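Local coordinates for beta-galactoside-binding lectin (Gallus gallus, PDB 1QMJ), which binds beta-galactosides such as lactose as a homodimeric galectin and may take part in regulating differentiation, at residues Ser61-Thr66 with Asn108-Glu113; Pro46-His51 with Ala74-Gln79; Phe29-Gly34 with Val84-Ser89. All blocks are in the same frame, centred on the assembly; numbering follows the deposited sequence.

Contact 1 (Ser61-Thr66 with Asn108-Glu113)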
loop_
_atom_site.group_PDB
_atom_site.type_symbol
_atom_site.label_atom_id
_atom_site.label_comp_id
_atom_site.label_asym_id
_atom_site.label_seq_id
_atom_site.Cartn_x
_atom_site.Cartn_y
_atom_site.Cartn_z
ATOM N N SER A 61 -12.144 -2.429 -18.367
ATOM C CA SER A 61 -10.859 -1.778 -18.560
ATOM C C SER A 61 -11.138 -0.303 -18.806
ATOM O O SER A 61 -12.294 0.108 -18.964
ATOM C CB SER A 61 -10.110 -2.395 -19.752
ATOM O OG SER A 61 -10.942 -2.426 -20.901
ATOM N N LYS A 62 -10.084 0.450 -18.827
ATOM C CA LYS A 62 -10.150 1.891 -19.046
ATOM C C LYS A 62 -8.859 2.330 -19.700
ATOM O O LYS A 62 -7.766 1.973 -19.250
ATOM C CB LYS A 62 -10.333 2.598 -17.702
ATOM C CG LYS A 62 -10.853 4.031 -17.828
ATOM C CD LYS A 62 -11.026 4.713 -16.470
ATOM C CE LYS A 62 -11.925 5.947 -16.525
ATOM N NZ LYS A 62 -12.223 6.496 -15.194
ATOM N N GLU A 63 -9.006 3.090 -20.751
ATOM C CA GLU A 63 -7.858 3.587 -21.504
ATOM C C GLU A 63 -8.087 5.023 -21.927
ATOM O O GLU A 63 -9.069 5.342 -22.610
ATOM C CB GLU A 63 -7.650 2.731 -22.748
ATOM C CG GLU A 63 -6.402 3.120 -23.537
ATOM C CD GLU A 63 -6.253 2.327 -24.834
ATOM O OE1 GLU A 63 -7.181 1.508 -25.197
ATOM O OE2 GLU A 63 -5.202 2.479 -25.564
ATOM N N ASP A 64 -7.170 5.854 -21.507
ATOM C CA ASP A 64 -7.215 7.274 -21.813
ATOM C C ASP A 64 -8.503 7.883 -21.242
ATOM O O ASP A 64 -9.136 8.740 -21.871
ATOM C CB ASP A 64 -7.184 7.470 -23.329
ATOM C CG ASP A 64 -6.671 8.848 -23.748
ATOM O OD1 ASP A 64 -5.912 9.525 -22.954
ATOM O OD2 ASP A 64 -6.997 9.332 -24.898
ATOM N N GLY A 65 -8.842 7.401 -20.058
ATOM C CA GLY A 65 -10.019 7.862 -19.291
ATOM C C GLY A 65 -11.360 7.357 -19.866
ATOM O O GLY A 65 -12.439 7.814 -19.465
ATOM N N THR A 66 -11.300 6.424 -20.797
ATOM C CA THR A 66 -12.532 5.867 -21.410
ATOM C C THR A 66 -12.740 4.410 -20.986
ATOM O O THR A 66 -11.825 3.581 -21.069
ATOM C CB THR A 66 -12.454 5.903 -22.940
ATOM O OG1 THR A 66 -12.177 7.221 -23.388
ATOM C CG2 THR A 66 -13.759 5.459 -23.612
ATOM N N ASN A 108 -6.523 -9.333 -20.937
ATOM C CA ASN A 108 -5.596 -8.218 -20.828
ATOM C C ASN A 108 -5.743 -7.463 -22.149
ATOM O O ASN A 108 -4.924 -7.603 -23.066
ATOM C CB ASN A 108 -4.161 -8.740 -20.646
ATOM C CG ASN A 108 -3.145 -7.628 -20.391
ATOM O OD1 ASN A 108 -3.419 -6.444 -20.615
ATOM N ND2 ASN A 108 -1.960 -8.013 -19.928
ATOM N N ARG A 109 -6.815 -6.684 -22.245
ATOM C CA ARG A 109 -7.122 -5.920 -23.446
ATOM C C ARG A 109 -6.019 -4.935 -23.836
ATOM O O ARG A 109 -5.666 -4.815 -25.013
ATOM C CB ARG A 109 -8.440 -5.156 -23.268
ATOM C CG ARG A 109 -9.680 -6.008 -23.024
ATOM C CD ARG A 109 -10.885 -5.095 -22.837
ATOM N NE ARG A 109 -12.140 -5.817 -22.648
ATOM C CZ ARG A 109 -13.245 -5.284 -22.123
ATOM N NH1 ARG A 109 -13.262 -4.020 -21.723
ATOM N NH2 ARG A 109 -14.350 -6.011 -22.029
ATOM N N LEU A 110 -5.485 -4.230 -22.846
ATOM C CA LEU A 110 -4.455 -3.228 -23.084
ATOM C C LEU A 110 -3.061 -3.783 -23.367
ATOM O O LEU A 110 -2.153 -3.022 -23.699
ATOM C CB LEU A 110 -4.415 -2.238 -21.915
ATOM C CG LEU A 110 -5.476 -1.129 -21.851
ATOM C CD1 LEU A 110 -6.861 -1.660 -22.127
ATOM C CD2 LEU A 110 -5.439 -0.469 -20.493
ATOM N N GLY A 111 -2.892 -5.097 -23.231
ATOM C CA GLY A 111 -1.595 -5.712 -23.477
ATOM C C GLY A 111 -0.518 -5.202 -22.530
ATOM O O GLY A 111 0.682 -5.230 -22.830
ATOM N N MET A 112 -0.960 -4.740 -21.367
ATOM C CA MET A 112 -0.069 -4.207 -20.351
ATOM C C MET A 112 0.855 -5.328 -19.854
ATOM O O MET A 112 0.439 -6.486 -19.768
ATOM C CB MET A 112 -0.911 -3.644 -19.208
ATOM C CG MET A 112 -0.289 -2.493 -18.466
ATOM S SD MET A 112 -1.472 -1.779 -17.321
ATOM C CE MET A 112 -2.558 -0.941 -18.424
ATOM N N GLU A 113 2.109 -4.987 -19.560
ATOM C CA GLU A 113 3.083 -5.975 -19.084
ATOM C C GLU A 113 3.548 -5.816 -17.635
ATOM O O GLU A 113 4.373 -6.596 -17.154
ATOM C CB GLU A 113 4.292 -6.059 -20.025
ATOM C CG GLU A 113 4.842 -4.718 -20.505
ATOM C CD GLU A 113 4.414 -4.390 -21.929
ATOM O OE1 GLU A 113 4.856 -5.105 -22.859
ATOM O OE2 GLU A 113 3.637 -3.425 -22.116
#

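Contact 2 (Pro46-His51 with Ala74-Gln79)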
loop_
_atom_site.group_PDB
_atom_site.type_symbol
_atom_site.label_atom_id
_atom_site.label_comp_id
_atom_site.label_asym_id
_atom_site.label_seq_id
_atom_site.Cartn_x
_atom_site.Cartn_y
_atom_site.Cartn_z
ATOM N N PRO A 46 -17.409 -5.534 -7.655
ATOM C CA PRO A 46 -18.570 -6.262 -7.141
ATOM C C PRO A 46 -19.637 -5.248 -6.674
ATOM O O PRO A 46 -19.308 -4.317 -5.864
ATOM C CB PRO A 46 -18.010 -7.064 -5.985
ATOM C CG PRO A 46 -16.519 -6.746 -5.873
ATOM C CD PRO A 46 -16.149 -5.757 -6.938
ATOM N N ARG A 47 -20.865 -5.429 -7.167
ATOM C CA ARG A 47 -22.012 -4.535 -6.837
ATOM C C ARG A 47 -23.147 -5.277 -6.140
ATOM O O ARG A 47 -23.749 -6.199 -6.702
ATOM C CB ARG A 47 -22.615 -3.941 -8.100
ATOM C CG ARG A 47 -21.600 -3.253 -8.981
ATOM C CD ARG A 47 -22.249 -2.520 -10.139
ATOM N NE ARG A 47 -21.274 -1.961 -11.061
ATOM C CZ ARG A 47 -21.568 -1.051 -11.981
ATOM N NH1 ARG A 47 -22.819 -0.590 -12.110
ATOM N NH2 ARG A 47 -20.670 -0.537 -12.826
ATOM N N PHE A 48 -23.424 -4.854 -4.928
ATOM C CA PHE A 48 -24.504 -5.446 -4.132
ATOM C C PHE A 48 -25.829 -4.861 -4.616
ATOM O O PHE A 48 -26.763 -5.594 -4.962
ATOM C CB PHE A 48 -24.269 -5.140 -2.659
ATOM C CG PHE A 48 -23.068 -5.911 -2.120
ATOM C CD1 PHE A 48 -23.214 -7.252 -1.746
ATOM C CD2 PHE A 48 -21.824 -5.281 -2.009
ATOM C CE1 PHE A 48 -22.113 -7.965 -1.262
ATOM C CE2 PHE A 48 -20.723 -5.994 -1.525
ATOM C CZ PHE A 48 -20.866 -7.337 -1.152
ATOM N N ASP A 49 -25.849 -3.556 -4.624
ATOM C CA ASP A 49 -26.992 -2.762 -5.080
ATOM C C ASP A 49 -26.472 -1.388 -5.446
ATOM O O ASP A 49 -26.540 -0.446 -4.646
ATOM C CB ASP A 49 -28.047 -2.652 -3.985
ATOM C CG ASP A 49 -29.423 -2.265 -4.536
ATOM O OD1 ASP A 49 -29.512 -1.608 -5.645
ATOM O OD2 ASP A 49 -30.493 -2.596 -3.896
ATOM N N CYS A 50 -25.963 -1.335 -6.653
ATOM C CA CYS A 50 -25.371 -0.127 -7.206
ATOM C C CYS A 50 -25.690 -0.005 -8.699
ATOM O O CYS A 50 -25.471 -0.941 -9.476
ATOM C CB CYS A 50 -23.850 -0.204 -7.023
ATOM S SG CYS A 50 -23.007 1.449 -7.083
ATOM N N HIS A 51 -26.203 1.157 -9.038
ATOM C CA HIS A 51 -26.563 1.515 -10.420
ATOM C C HIS A 51 -27.505 0.486 -11.065
ATOM O O HIS A 51 -27.323 0.092 -12.226
ATOM C CB HIS A 51 -25.304 1.602 -11.276
ATOM C CG HIS A 51 -24.325 2.662 -10.776
ATOM N ND1 HIS A 51 -24.763 3.884 -10.275
ATOM C CD2 HIS A 51 -22.969 2.682 -10.700
ATOM C CE1 HIS A 51 -23.701 4.585 -9.923
ATOM N NE2 HIS A 51 -22.624 3.884 -10.170
ATOM N N ALA A 74 -21.331 -14.019 -13.710
ATOM C CA ALA A 74 -22.477 -14.773 -13.175
ATOM C C ALA A 74 -22.354 -15.026 -11.662
ATOM O O ALA A 74 -23.336 -14.929 -10.915
ATOM C CB ALA A 74 -22.578 -16.131 -13.873
ATOM N N ASP A 75 -21.151 -15.349 -11.228
ATOM C CA ASP A 75 -20.881 -15.651 -9.804
ATOM C C ASP A 75 -20.645 -14.378 -8.987
ATOM O O ASP A 75 -20.019 -13.419 -9.458
ATOM C CB ASP A 75 -19.640 -16.529 -9.680
ATOM C CG ASP A 75 -19.814 -17.888 -10.351
ATOM O OD1 ASP A 75 -20.533 -18.797 -9.787
ATOM O OD2 ASP A 75 -19.240 -18.123 -11.481
ATOM N N PHE A 76 -21.167 -14.425 -7.772
ATOM C CA PHE A 76 -21.056 -13.326 -6.796
ATOM C C PHE A 76 -20.803 -13.918 -5.400
ATOM O O PHE A 76 -21.702 -13.927 -4.543
ATOM C CB PHE A 76 -22.345 -12.505 -6.783
ATOM C CG PHE A 76 -22.181 -11.161 -6.072
ATOM C CD1 PHE A 76 -21.470 -10.122 -6.687
ATOM C CD2 PHE A 76 -22.742 -10.971 -4.805
ATOM C CE1 PHE A 76 -21.321 -8.892 -6.032
ATOM C CE2 PHE A 76 -22.593 -9.743 -4.150
ATOM C CZ PHE A 76 -21.882 -8.704 -4.763
ATOM N N PRO A 77 -19.590 -14.453 -5.161
ATOM C CA PRO A 77 -19.199 -15.034 -3.870
ATOM C C PRO A 77 -19.044 -14.014 -2.745
ATOM O O PRO A 77 -18.241 -14.263 -1.795
ATOM C CB PRO A 77 -17.826 -15.600 -4.108
ATOM C CG PRO A 77 -17.431 -15.270 -5.541
ATOM C CD PRO A 77 -18.543 -14.505 -6.189
ATOM N N PHE A 78 -19.745 -12.897 -2.787
ATOM C CA PHE A 78 -19.569 -11.869 -1.721
ATOM C C PHE A 78 -20.863 -11.560 -0.959
ATOM O O PHE A 78 -21.968 -11.662 -1.500
ATOM C CB PHE A 78 -19.075 -10.547 -2.323
ATOM C CG PHE A 78 -17.803 -10.690 -3.173
ATOM C CD1 PHE A 78 -16.550 -10.821 -2.555
ATOM C CD2 PHE A 78 -17.893 -10.687 -4.571
ATOM C CE1 PHE A 78 -15.391 -10.948 -3.337
ATOM C CE2 PHE A 78 -16.735 -10.814 -5.351
ATOM C CZ PHE A 78 -15.485 -10.944 -4.734
ATOM N N GLN A 79 -20.650 -11.184 0.293
ATOM C CA GLN A 79 -21.715 -10.806 1.235
ATOM C C GLN A 79 -21.204 -9.651 2.101
ATOM O O GLN A 79 -20.014 -9.581 2.433
ATOM C CB GLN A 79 -22.085 -11.998 2.125
ATOM C CG GLN A 79 -22.728 -13.150 1.347
ATOM C CD GLN A 79 -23.071 -14.356 2.228
ATOM O OE1 GLN A 79 -22.351 -14.648 3.182
ATOM N NE2 GLN A 79 -24.140 -15.084 1.961
#

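Contact 3 (Phe29-Gly34 with Val84-Ser89). With BME (beta-mercaptoethanol), chain C; BME (beta-mercaptoethanol), chain D.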
loop_
_atom_site.group_PDB
_atom_site.type_symbol
_atom_site.label_atom_id
_atom_site.label_comp_id
_atom_site.label_asym_id
_atom_site.label_seq_id
_atom_site.Cartn_x
_atom_site.Cartn_y
_atom_site.Cartn_z
ATOM N N PHE A 29 -17.915 -2.152 -4.013
ATOM C CA PHE A 29 -16.546 -1.638 -3.933
ATOM C C PHE A 29 -15.847 -2.004 -5.225
ATOM O O PHE A 29 -16.385 -2.767 -6.040
ATOM C CB PHE A 29 -15.802 -2.232 -2.727
ATOM C CG PHE A 29 -15.590 -3.739 -2.813
ATOM C CD1 PHE A 29 -16.605 -4.604 -2.402
ATOM C CD2 PHE A 29 -14.381 -4.250 -3.300
ATOM C CE1 PHE A 29 -16.415 -5.987 -2.478
ATOM C CE2 PHE A 29 -14.189 -5.633 -3.377
ATOM C CZ PHE A 29 -15.207 -6.502 -2.966
ATOM N N SER A 30 -14.670 -1.457 -5.390
ATOM C CA SER A 30 -13.875 -1.696 -6.593
ATOM C C SER A 30 -12.388 -1.766 -6.259
ATOM O O SER A 30 -11.927 -1.164 -5.279
ATOM C CB SER A 30 -14.101 -0.559 -7.594
ATOM O OG SER A 30 -15.469 -0.515 -7.980
ATOM N N VAL A 31 -11.703 -2.512 -7.104
ATOM C CA VAL A 31 -10.250 -2.733 -7.012
ATOM C C VAL A 31 -9.640 -2.564 -8.404
ATOM O O VAL A 31 -9.734 -3.460 -9.256
ATOM C CB VAL A 31 -9.971 -4.145 -6.498
ATOM C CG1 VAL A 31 -8.485 -4.504 -6.524
ATOM C CG2 VAL A 31 -10.425 -4.354 -5.052
ATOM N N ASN A 32 -9.027 -1.410 -8.592
ATOM C CA ASN A 32 -8.409 -1.040 -9.877
ATOM C C ASN A 32 -6.880 -1.167 -9.861
ATOM O O ASN A 32 -6.219 -0.752 -8.896
ATOM C CB ASN A 32 -8.737 0.415 -10.217
ATOM C CG ASN A 32 -10.177 0.801 -9.882
ATOM O OD1 ASN A 32 -11.107 0.110 -10.289
ATOM N ND2 ASN A 32 -10.420 1.877 -9.157
ATOM N N VAL A 33 -6.408 -1.745 -10.965
ATOM C CA VAL A 33 -4.972 -1.963 -11.258
ATOM C C VAL A 33 -4.705 -1.529 -12.705
ATOM O O VAL A 33 -5.540 -1.728 -13.598
ATOM C CB VAL A 33 -4.585 -3.447 -11.110
ATOM C CG1 VAL A 33 -4.672 -3.958 -9.672
ATOM C CG2 VAL A 33 -5.466 -4.390 -11.934
ATOM N N GLY A 34 -3.543 -0.938 -12.922
ATOM C CA GLY A 34 -3.151 -0.468 -14.266
ATOM C C GLY A 34 -1.875 0.377 -14.205
ATOM O O GLY A 34 -0.960 0.093 -13.421
ATOM N N VAL A 84 -12.735 -10.622 3.325
ATOM C CA VAL A 84 -12.173 -11.366 2.196
ATOM C C VAL A 84 -10.789 -10.862 1.792
ATOM O O VAL A 84 -10.417 -9.714 2.097
ATOM C CB VAL A 84 -13.093 -11.224 0.978
ATOM C CG1 VAL A 84 -13.182 -9.786 0.458
ATOM C CG2 VAL A 84 -12.644 -12.066 -0.215
ATOM N N GLU A 85 -10.112 -11.788 1.116
ATOM C CA GLU A 85 -8.766 -11.605 0.550
ATOM C C GLU A 85 -8.861 -11.810 -0.961
ATOM O O GLU A 85 -9.290 -12.874 -1.437
ATOM C CB GLU A 85 -7.775 -12.623 1.137
ATOM C CG GLU A 85 -6.350 -12.443 0.585
ATOM C CD GLU A 85 -5.303 -13.315 1.287
ATOM O OE1 GLU A 85 -5.548 -14.559 1.521
ATOM O OE2 GLU A 85 -4.170 -12.805 1.644
ATOM N N ILE A 86 -8.464 -10.787 -1.675
ATOM C CA ILE A 86 -8.500 -10.784 -3.139
ATOM C C ILE A 86 -7.075 -10.869 -3.697
ATOM O O ILE A 86 -6.221 -10.026 -3.405
ATOM C CB ILE A 86 -9.174 -9.494 -3.609
ATOM C CG1 ILE A 86 -10.617 -9.371 -3.101
ATOM C CG2 ILE A 86 -9.252 -9.376 -5.131
ATOM C CD1 ILE A 86 -11.122 -7.927 -3.056
ATOM N N CYS A 87 -6.857 -11.902 -4.494
ATOM C CA CYS A 87 -5.549 -12.159 -5.123
ATOM C C CYS A 87 -5.622 -11.858 -6.618
ATOM O O CYS A 87 -6.499 -12.366 -7.333
ATOM C CB CYS A 87 -5.153 -13.617 -4.918
ATOM S SG CYS A 87 -4.861 -14.032 -3.129
ATOM N N ILE A 88 -4.684 -11.034 -7.044
ATOM C CA ILE A 88 -4.591 -10.597 -8.436
ATOM C C ILE A 88 -3.216 -10.904 -9.038
ATOM O O ILE A 88 -2.173 -10.618 -8.436
ATOM C CB ILE A 88 -4.820 -9.086 -8.513
ATOM C CG1 ILE A 88 -6.231 -8.678 -8.080
ATOM C CG2 ILE A 88 -4.633 -8.524 -9.923
ATOM C CD1 ILE A 88 -6.359 -7.182 -7.785
ATOM N N SER A 89 -3.288 -11.479 -10.215
ATOM C CA SER A 89 -2.123 -11.847 -11.029
ATOM C C SER A 89 -2.529 -11.684 -12.486
ATOM O O SER A 89 -3.717 -11.549 -12.807
ATOM C CB SER A 89 -1.697 -13.295 -10.745
ATOM O OG SER A 89 -2.782 -14.180 -10.964
HETATM C C1 BME C . -7.926 -16.211 -2.526
HETATM C C2 BME C . -6.569 -16.128 -1.826
HETATM O O1 BME C . -8.906 -15.615 -1.707
HETATM S S2 BME C . -5.216 -15.983 -3.026
HETATM C C1 BME D . -1.718 -16.437 -7.336
HETATM C C2 BME D . -2.587 -15.749 -6.265
HETATM O O1 BME D . -1.868 -15.771 -8.578
HETATM S S2 BME D . -2.547 -13.942 -6.460
#

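Contact 1 (Ser61-Thr66 with Asn108-Glu113)
R109 reaches S61 from the loop after strand 103-107. S61 sits near the end of strand 56-63 in the galectin beta-sandwich. That strand turns back through a two-residue hairpin loop, a type I' turn from E63 to T66. The facing loop makes a type I turn from N108 to G111.

The R109 side chain makes the polar link. From CA it sets out toward 61-66. CG lies beside the backbone N (chi1 -61°), and from there the chain runs extended to NE. R109 CD is the first atom to touch, passing 3.3 Å from S61 OG. NE and CZ lie farther off, and the guanidinium then bends NH1 back to the same hydroxyl. R109 NH1 donates a hydrogen bond to S61 OG over 2.9 Å. The hydroxyl lies at the edge of the guanidinium, tilted 19° from its plane, and the N-H points at it at 148°. NH1 also gives a weak bond to N60 OD1, and NH2 binds the carbonyl of E69. The guanidinium thus holds the end of this strand and the segment carrying E69, which is predicted to bind the galactoside.

L110 supplies the apolar half. Its two methyls touch successive residues. L110 CD1 lies 4.1 Å from S61 CB, and L110 CD2 lies 3.6 Å from the carbonyl O of K62. E63 adds a looser touch from its carboxylate to CD1. K62 leaves the backbone pointing away from the loop, and its amine makes a cation-pi contact with W67, also a predicted galactoside-binding residue.

The loop is braced from within by N108. N108 ND2 donates to the carbonyl O of M112 over 2.8 Å, in the carbonyl plane and on a lone pair.

Contact 2 (Pro46-His51 with Ala74-Gln79)
The CA atoms of P46 and F76 stand 7.5 Å apart, and no hydrogen bond joins the two backbones. Side chains make most of the contact, with some backbone atoms. It closes one end of the galectin beta-sandwich. There the chain of strand 39-47 turns a corner at F48 and D49. The loop between strands 71-73 and 83-90 packs against it.

F48 and F76 form a T-shaped pair. The edge of F76 is directed at a face of F48, with the planes at 84° and the ring centroids 5.0 Å apart. The F76 edge atoms CE2 and CZ do the touching. F76 CE2 comes to 3.4 Å from F48 CE1, while CZ lies over the F48 face, offset toward the rim. With chi1 at -165°, F76 turns its ring away from its own N and across to the strand. A third edge atom, F76 CE1, meets the backbone N of R47 at 3.7 Å and also touches P46 CB.

F78 joins the cluster. F78 CB packs 3.9 Å from F48 CZ, and the carbonyl O of F78 lies at the edge of the F48 ring, near the ring plane. Both F78 and F48 also touch I22 of the other sheet, so the aromatic cluster reaches across the sandwich.

R47 leaves the backbone pointing away from the loop. Its guanidinium makes a salt bridge with D53 and a long, weak ion pair with E70, which is predicted to bind galactoside. On the apolar side, P46 CB touches F78 CD2 at 3.9 Å, and P46 CG sits over one face of the F78 ring, 4.1 Å from F78 CE2.

Contact 3 (Phe29-Gly34 with Val84-Ser89)
V31 and I88 make the tightest of the apolar contacts here: V31 CG1 lies 3.6 Å from I88 CD1. The two side chains lie alongside each other, pointing opposite ways. V33 meets I88 in the same manner, with V33 CG1 4.1 Å from I88 CD1, so one methyl of I88 touches both valines. I86 takes the other end. I86 CD1 meets V31 CG2 tip to tip and lies 3.8 Å from F29 CE2. I86 CG1 sits beside the backbone N (chi1 -61°) and CD1 extends beyond it, which lets the terminal methyl reach both partners.

No hydrogen bond crosses between the segments. The axes of 29-33 and 84-89 approach to 10.3 Å, and the strands run roughly the same way, 22° apart. This is face-to-face packing of two sheets, the core of the galectin beta-sandwich. F29 is also stacked on F124.

Polar and covalent contacts lie on the opposite face of strand 84-89. C87 carries a beta-mercaptoethanol, probably from the crystallisation liquor, as a mixed disulfide: C87 SG is bonded to S2 of the chain C molecule at 2.0 Å. The hydroxyl O1 of that molecule donates a hydrogen bond to the carbonyl O of E85 at 2.8 Å. E85 and C87 also touch K17 of strand 16-22. A second beta-mercaptoethanol, chain D, lies farther along the strand, where its O1 and S89 OG share a hydrogen bond of 3.0 Å.

In the fold
From the N terminus, the chain first lays down 29-34, then 46-51, then 61-66, whose strand parts belong to one sheet. Contact 2 closes first, when 74-79 returns to 46-51. Contact 3 closes next, as 84-89 enters the second sheet and packs over 29-34, so contact 2 falls within its span. Contact 1 closes last, with 108-113, and crosses both others. Contact 3 joins the two sheets at the centre. Contacts 1 and 2 tie connecting loops to different strand ends of the first sheet. Contact 2 meets contact 3 through a probable hydrogen bond from F29 N to P46 O. Contact 1 meets it where M112 SD packs on G34 CA.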